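Local coordinates for protein haloacid dehalogenase-like hydrolase (Salmonella enterica subsp. enterica serovar Typhi, PDB 4EZE) that probably hydrolyses O-phosphoserine to serine and phosphate with the help of magnesium, the last step of L-serine biosynthesis, at residues D114-S117 with T118-E122; A121-G124 with V125-I128; N172-C175 with D176-L180. All coordinates share one frame; numbering follows the deposited sequence.

Overall arrangement
Contact 2 begins on the residues where contact 1 ends, Ala121 and Glu122. Contact 1 holds the sodium site, with Asp114 and Asp116 as ligands and Asp270 completing the protein part. Contact 2, with its centre about 9 Å from that of contact 1, starts helix 124-131. The two are tied by Ser117 OG to Glu123 OE2 at 2.6 Å and by Asp116 OD1 to Gly124 N at 3.1 Å. Contact 3, at the end of helix 168-176, comes back to both. Ala121 N meets Thr179 O at 2.9 Å, and Met178 packs on Gly124 and Glu127. At nearest atoms, the Met178 side chain is about 6 Å from that of Asp116 but about 12 Å from the sodium ion.

Contact 1: D114-S117 with T118-E122; sequences DMDS and TFIAE. With NA (sodium ion), chain D.
Thr118 lays its CB against the backbone carbonyl of Asp114, with CB 3.4 Å from Asp114 O. The side chains of Asp114 and Thr118 cross at about a right angle, Asp114 CB to Thr118 OG1 3.7 Å. The tight part is the backbone turn around Met115 O. This oxygen accepts from Ile120 N at 3.1 Å, almost straight (175°), and from Thr118 N. The two donors come from opposite faces of the carbonyl plane. Phe119 N bonds to Asp114 O.

The segment carries the DxD motif of HAD phosphatases, just after strand 110-113 of the parallel sheet. Asp114 is the predicted nucleophile and Asp116 the predicted proton donor. CG of Asp114 stands anti to the nitrogen (chi1 -174°), which carries the carboxylate to the ion; OD2 binds it at 2.2 Å, while OD1 takes the Met115 N-H from above the carboxylate plane. Asp116 binds the ion through its backbone O at 2.4 Å, and its OD1 bonds to Gly124 N.

On the apolar side, Met115 and Ile120 run side by side, CG to CD1 3.9 Å, and both touch Leu212 of helix 206-216. The other side is looser. Ser117 and Asp116 are partly exposed. The ion also takes two waters and Asp270. Ser117 N reaches Glu122 O at 3.1 Å in a bent bond (N-H...O 137°).

Contact 2: A121-G124 with V125-I128; sequences AEEG and VDEI
Glu123 and Asp126 lie side by side across the first turn of helix 124-131, both pointing the same way. Glu123 is at the N-cap position. Its CB touches Asp126 OD2 at 3.6 Å, and the two carboxylate planes are turned 58° apart. Glu123 OE1 and Asp126 OD2 are 4.5 Å apart. These like charges probably disfavour each other somewhat. A water accepts from Asp126 N at 3.3 Å and makes a weak bond to Glu123 OE1.

The Glu123 chain leaves with CG beside its own nitrogen and then bends at chi2 (-83°). The bend turns the carboxylate back toward helix 115-119, where OE2 bonds to Ser117 OG. Glu127 is also folded. Chi1 (-73°) sets its CG 3.5 Å from Glu123 O and 3.9 Å from Glu122 CB; the bend at chi2 turns the carboxylate. The contact with Glu122 is made by aliphatic carbons, while the two carboxylates go to other partners. Glu122 OE2 bonds to Thr179, and Glu127 forms salt bridges to Arg130 and Arg177.

The helix starts with two backbone bonds. Glu127 N donates to Glu123 O at 2.9 Å, with the donor almost in line with the carbonyl. Ile128 N donates to Gly124 O at 3.0 Å, and CG1 of Ile128 comes within 3.2 Å of Gly124 O.

Helix 124-131 packs on helix 168-176. Ile128 touches Leu171 and Val174 there, and Glu127 lies against Val174 and Met178. Ile128 also meets Leu205, in the loop between strand 197-202 and helix 206-216.

Contact 3: N172-C175 with D176-L180; sequences NAVC and DRMTL
The C-terminal end of helix 168-176 unwinds here into the loop that leads to helix 184-193. Asp176 N still makes a helical bond to Asn172 O at 2.8 Å. Arg177 N donates to Ala173 O at 3.3 Å, and weakly to Val174 O. Met178 N then turns to Cys175 O at 3.2 Å, one residue nearer than in the helix. It comes from well above the carbonyl plane (65° out of it).

Met178 and Arg177 both fold back on Val174. Val174 CG1 meets Met178 CE at 4.0 Å, the two chains lying alongside and pointing the same way. Met178 CG lies 3.4 Å from Val174 O, and the bend at chi2 (-44°) helps bring CE to Val174 CG1. Arg177 crosses Val174 at a slant. Its NH1 is 4.0 Å from Val174 CG2, and Val174 CA lies over one face of the guanidinium.

Arg177 NH1 makes a salt bridge to Glu131 of helix 124-131, while Asp176 OD1 pairs with Arg211 of helix 206-216. Arg177 thus keeps a face of its guanidinium on Val174 while its N-H groups go to carboxylates.

Contact 1: D114-S117 with T118-E122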
loop_
_atom_site.group_PDB
_atom_site.type_symbol
_atom_site.label_atom_id
_atom_site.label_comp_id
_atom_site.label_asym_id
_atom_site.label_seq_id
_atom_site.Cartn_x
_atom_site.Cartn_y
_atom_site.Cartn_z
ATOM N N ASP A 114 -2.553 2.495 -3.372
ATOM C CA ASP A 114 -2.832 1.917 -4.679
ATOM C C ASP A 114 -4.147 1.143 -4.490
ATOM O O ASP A 114 -4.523 0.849 -3.354
ATOM C CB ASP A 114 -1.696 0.957 -5.073
ATOM C CG ASP A 114 -1.835 0.420 -6.500
ATOM O OD1 ASP A 114 -2.695 0.923 -7.241
ATOM O OD2 ASP A 114 -1.075 -0.499 -6.887
ATOM N N MET A 115 -4.831 0.787 -5.576
ATOM C CA MET A 115 -6.083 0.037 -5.438
ATOM C C MET A 115 -5.844 -1.473 -5.489
ATOM O O MET A 115 -5.917 -2.156 -4.462
ATOM C CB MET A 115 -7.120 0.463 -6.490
ATOM C CG MET A 115 -8.335 -0.468 -6.577
ATOM S SD MET A 115 -9.715 0.326 -7.459
ATOM C CE MET A 115 -9.029 0.538 -9.110
ATOM N N ASP A 116 -5.547 -1.999 -6.676
ATOM C CA ASP A 116 -5.473 -3.446 -6.835
ATOM C C ASP A 116 -4.376 -4.085 -5.981
ATOM O O ASP A 116 -3.245 -3.630 -5.977
ATOM C CB ASP A 116 -5.266 -3.822 -8.300
ATOM C CG ASP A 116 -6.458 -3.472 -9.174
ATOM O OD1 ASP A 116 -7.604 -3.465 -8.672
ATOM O OD2 ASP A 116 -6.239 -3.193 -10.370
ATOM N N SER A 117 -4.720 -5.166 -5.290
ATOM C CA SER A 117 -3.765 -5.920 -4.488
ATOM C C SER A 117 -3.140 -5.058 -3.384
ATOM O O SER A 117 -2.169 -5.449 -2.748
ATOM C CB SER A 117 -2.702 -6.576 -5.384
ATOM O OG SER A 117 -3.307 -7.517 -6.260
ATOM N N THR A 118 -3.706 -3.881 -3.166
ATOM C CA THR A 118 -3.323 -3.068 -2.030
ATOM C C THR A 118 -4.552 -2.735 -1.186
ATOM O O THR A 118 -4.809 -3.390 -0.169
ATOM C CB THR A 118 -2.558 -1.807 -2.458
ATOM O OG1 THR A 118 -1.364 -2.197 -3.141
ATOM C CG2 THR A 118 -2.165 -0.982 -1.222
ATOM N N PHE A 119 -5.329 -1.744 -1.610
ATOM C CA PHE A 119 -6.557 -1.409 -0.893
ATOM C C PHE A 119 -7.549 -2.571 -0.950
ATOM O O PHE A 119 -8.238 -2.852 0.021
ATOM C CB PHE A 119 -7.173 -0.163 -1.482
ATOM C CG PHE A 119 -8.204 0.476 -0.607
ATOM C CD1 PHE A 119 -7.833 1.422 0.355
ATOM C CD2 PHE A 119 -9.555 0.170 -0.766
ATOM C CE1 PHE A 119 -8.794 2.027 1.162
ATOM C CE2 PHE A 119 -10.524 0.775 0.030
ATOM C CZ PHE A 119 -10.146 1.701 0.999
ATOM N N ILE A 120 -7.603 -3.263 -2.085
ATOM C CA ILE A 120 -8.453 -4.448 -2.217
ATOM C C ILE A 120 -7.548 -5.620 -2.490
ATOM O O ILE A 120 -6.455 -5.419 -2.997
ATOM C CB ILE A 120 -9.503 -4.295 -3.344
ATOM C CG1 ILE A 120 -8.833 -3.993 -4.688
ATOM C CG2 ILE A 120 -10.488 -3.178 -3.016
ATOM C CD1 ILE A 120 -9.803 -4.048 -5.858
ATOM N N ALA A 121 -7.956 -6.835 -2.120
ATOM C CA ALA A 121 -7.080 -7.984 -2.358
ATOM C C ALA A 121 -6.983 -8.328 -3.843
ATOM O O ALA A 121 -5.978 -8.893 -4.306
ATOM C CB ALA A 121 -7.532 -9.194 -1.552
ATOM N N GLU A 122 -8.000 -7.956 -4.610
ATOM C CA GLU A 122 -8.083 -8.462 -5.987
ATOM C C GLU A 122 -7.486 -7.557 -7.062
ATOM O O GLU A 122 -7.050 -6.431 -6.800
ATOM C CB GLU A 122 -9.538 -8.815 -6.341
ATOM C CG GLU A 122 -10.206 -9.815 -5.387
ATOM C CD GLU A 122 -10.878 -9.144 -4.212
ATOM O OE1 GLU A 122 -10.748 -7.907 -4.087
ATOM O OE2 GLU A 122 -11.535 -9.854 -3.415
HETATM NA NA NA D . -1.368 -2.700 -7.218
HETATM O O HOH W 1 0.270 -2.575 -8.555
HETATM O O HOH W 2 -1.454 -4.670 -8.791
#

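Contact 2: A121-G124 with V125-I128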
loop_
_atom_site.group_PDB
_atom_site.type_symbol
_atom_site.label_atom_id
_atom_site.label_comp_id
_atom_site.label_asym_id
_atom_site.label_seq_id
_atom_site.Cartn_x
_atom_site.Cartn_y
_atom_site.Cartn_z
ATOM N N ALA A 121 -7.956 -6.835 -2.120
ATOM C CA ALA A 121 -7.080 -7.984 -2.358
ATOM C C ALA A 121 -6.983 -8.328 -3.843
ATOM O O ALA A 121 -5.978 -8.893 -4.306
ATOM C CB ALA A 121 -7.532 -9.194 -1.552
ATOM N N GLU A 122 -8.000 -7.956 -4.610
ATOM C CA GLU A 122 -8.083 -8.462 -5.987
ATOM C C GLU A 122 -7.486 -7.557 -7.062
ATOM O O GLU A 122 -7.050 -6.431 -6.800
ATOM C CB GLU A 122 -9.538 -8.815 -6.341
ATOM C CG GLU A 122 -10.206 -9.815 -5.387
ATOM C CD GLU A 122 -10.878 -9.144 -4.212
ATOM O OE1 GLU A 122 -10.748 -7.907 -4.087
ATOM O OE2 GLU A 122 -11.535 -9.854 -3.415
ATOM N N GLU A 123 -7.468 -8.078 -8.281
ATOM C CA GLU A 123 -7.087 -7.311 -9.441
ATOM C C GLU A 123 -8.330 -7.026 -10.298
ATOM O O GLU A 123 -8.785 -7.878 -11.046
ATOM C CB GLU A 123 -6.079 -8.076 -10.285
ATOM C CG GLU A 123 -4.723 -8.314 -9.647
ATOM C CD GLU A 123 -3.787 -7.129 -9.785
ATOM O OE1 GLU A 123 -3.489 -6.738 -10.931
ATOM O OE2 GLU A 123 -3.332 -6.607 -8.740
ATOM N N GLY A 124 -8.849 -5.811 -10.196
ATOM C CA GLY A 124 -10.107 -5.421 -10.833
ATOM C C GLY A 124 -10.301 -5.889 -12.264
ATOM O O GLY A 124 -11.289 -6.541 -12.578
ATOM N N VAL A 125 -9.371 -5.546 -13.144
ATOM C CA VAL A 125 -9.494 -5.947 -14.536
ATOM C C VAL A 125 -9.414 -7.459 -14.770
ATOM O O VAL A 125 -10.093 -7.980 -15.657
ATOM C CB VAL A 125 -8.474 -5.222 -15.431
ATOM C CG1 VAL A 125 -8.436 -5.860 -16.815
ATOM C CG2 VAL A 125 -8.835 -3.750 -15.537
ATOM N N ASP A 126 -8.585 -8.157 -13.998
ATOM C CA ASP A 126 -8.556 -9.622 -14.050
ATOM C C ASP A 126 -9.890 -10.207 -13.645
ATOM O O ASP A 126 -10.348 -11.186 -14.233
ATOM C CB ASP A 126 -7.503 -10.194 -13.114
ATOM C CG ASP A 126 -6.112 -9.993 -13.629
ATOM O OD1 ASP A 126 -5.965 -9.429 -14.734
ATOM O OD2 ASP A 126 -5.164 -10.398 -12.920
ATOM N N GLU A 127 -10.499 -9.622 -12.624
ATOM C CA GLU A 127 -11.767 -10.119 -12.132
ATOM C C GLU A 127 -12.856 -9.911 -13.159
ATOM O O GLU A 127 -13.764 -10.713 -13.269
ATOM C CB GLU A 127 -12.148 -9.426 -10.836
ATOM C CG GLU A 127 -11.309 -9.893 -9.666
ATOM C CD GLU A 127 -11.524 -11.362 -9.364
ATOM O OE1 GLU A 127 -12.690 -11.771 -9.174
ATOM O OE2 GLU A 127 -10.527 -12.102 -9.313
ATOM N N ILE A 128 -12.780 -8.819 -13.903
ATOM C CA ILE A 128 -13.789 -8.583 -14.910
ATOM C C ILE A 128 -13.618 -9.617 -16.011
ATOM O O ILE A 128 -14.585 -10.213 -16.467
ATOM C CB ILE A 128 -13.655 -7.189 -15.485
ATOM C CG1 ILE A 128 -13.932 -6.163 -14.391
ATOM C CG2 ILE A 128 -14.601 -7.016 -16.663
ATOM C CD1 ILE A 128 -13.601 -4.755 -14.829
HETATM O O HOH W 3 -5.982 -6.275 -13.310
#

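Contact 3: N172-C175 with D176-L180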
loop_
_atom_site.group_PDB
_atom_site.type_symbol
_atom_site.label_atom_id
_atom_site.label_comp_id
_atom_site.label_asym_id
_atom_site.label_seq_id
_atom_site.Cartn_x
_atom_site.Cartn_y
_atom_site.Cartn_z
ATOM N N ASN A 172 -20.318 -3.164 -11.924
ATOM C CA ASN A 172 -20.734 -2.835 -10.577
ATOM C C ASN A 172 -20.773 -4.090 -9.727
ATOM O O ASN A 172 -20.371 -4.078 -8.570
ATOM C CB ASN A 172 -22.099 -2.157 -10.584
ATOM C CG ASN A 172 -22.019 -0.690 -10.939
ATOM O OD1 ASN A 172 -21.039 -0.019 -10.638
ATOM N ND2 ASN A 172 -23.062 -0.181 -11.570
ATOM N N ALA A 173 -21.263 -5.175 -10.310
ATOM C CA ALA A 173 -21.328 -6.443 -9.611
ATOM C C ALA A 173 -19.939 -6.941 -9.270
ATOM O O ALA A 173 -19.710 -7.449 -8.186
ATOM C CB ALA A 173 -22.058 -7.462 -10.443
ATOM N N VAL A 174 -19.015 -6.801 -10.207
ATOM C CA VAL A 174 -17.645 -7.224 -9.978
ATOM C C VAL A 174 -17.025 -6.397 -8.870
ATOM O O VAL A 174 -16.325 -6.911 -8.010
ATOM C CB VAL A 174 -16.803 -7.098 -11.244
ATOM C CG1 VAL A 174 -15.359 -7.413 -10.947
ATOM C CG2 VAL A 174 -17.330 -8.021 -12.311
ATOM N N CYS A 175 -17.304 -5.104 -8.894
ATOM C CA CYS A 175 -16.802 -4.193 -7.885
ATOM C C CYS A 175 -17.358 -4.556 -6.520
ATOM O O CYS A 175 -16.662 -4.497 -5.521
ATOM C CB CYS A 175 -17.181 -2.761 -8.231
ATOM S SG CYS A 175 -16.482 -1.553 -7.127
ATOM N N ASP A 176 -18.624 -4.940 -6.496
ATOM C CA ASP A 176 -19.307 -5.284 -5.260
ATOM C C ASP A 176 -18.692 -6.478 -4.546
ATOM O O ASP A 176 -18.686 -6.533 -3.328
ATOM C CB ASP A 176 -20.799 -5.490 -5.500
ATOM C CG ASP A 176 -21.552 -4.185 -5.618
ATOM O OD1 ASP A 176 -20.905 -3.122 -5.591
ATOM O OD2 ASP A 176 -22.790 -4.217 -5.736
ATOM N N ARG A 177 -18.213 -7.454 -5.299
ATOM C CA ARG A 177 -17.622 -8.639 -4.688
ATOM C C ARG A 177 -16.123 -8.518 -4.348
ATOM O O ARG A 177 -15.514 -9.463 -3.862
ATOM C CB ARG A 177 -17.923 -9.895 -5.502
ATOM C CG ARG A 177 -17.257 -9.969 -6.842
ATOM C CD ARG A 177 -17.395 -11.362 -7.398
ATOM N NE ARG A 177 -16.381 -11.646 -8.400
ATOM C CZ ARG A 177 -16.605 -11.626 -9.706
ATOM N NH1 ARG A 177 -17.816 -11.348 -10.160
ATOM N NH2 ARG A 177 -15.622 -11.893 -10.551
ATOM N N MET A 178 -15.535 -7.359 -4.623
ATOM C CA MET A 178 -14.146 -7.099 -4.270
ATOM C C MET A 178 -14.021 -7.022 -2.755
ATOM O O MET A 178 -14.948 -6.586 -2.088
ATOM C CB MET A 178 -13.671 -5.788 -4.891
ATOM C CG MET A 178 -13.557 -5.814 -6.397
ATOM S SD MET A 178 -12.771 -7.311 -7.002
ATOM C CE MET A 178 -12.164 -6.743 -8.573
ATOM N N THR A 179 -12.885 -7.440 -2.204
ATOM C CA THR A 179 -12.745 -7.427 -0.752
ATOM C C THR A 179 -11.679 -6.461 -0.273
ATOM O O THR A 179 -10.546 -6.454 -0.770
ATOM C CB THR A 179 -12.450 -8.832 -0.197
ATOM O OG1 THR A 179 -11.478 -9.467 -1.029
ATOM C CG2 THR A 179 -13.726 -9.677 -0.202
ATOM N N LEU A 180 -12.076 -5.625 0.677
ATOM C CA LEU A 180 -11.164 -4.765 1.411
ATOM C C LEU A 180 -10.009 -5.590 1.942
ATOM O O LEU A 180 -10.231 -6.697 2.433
ATOM C CB LEU A 180 -11.900 -4.201 2.602
ATOM C CG LEU A 180 -11.348 -2.839 2.928
ATOM C CD1 LEU A 180 -11.082 -2.209 1.583
ATOM C CD2 LEU A 180 -12.336 -2.016 3.733
#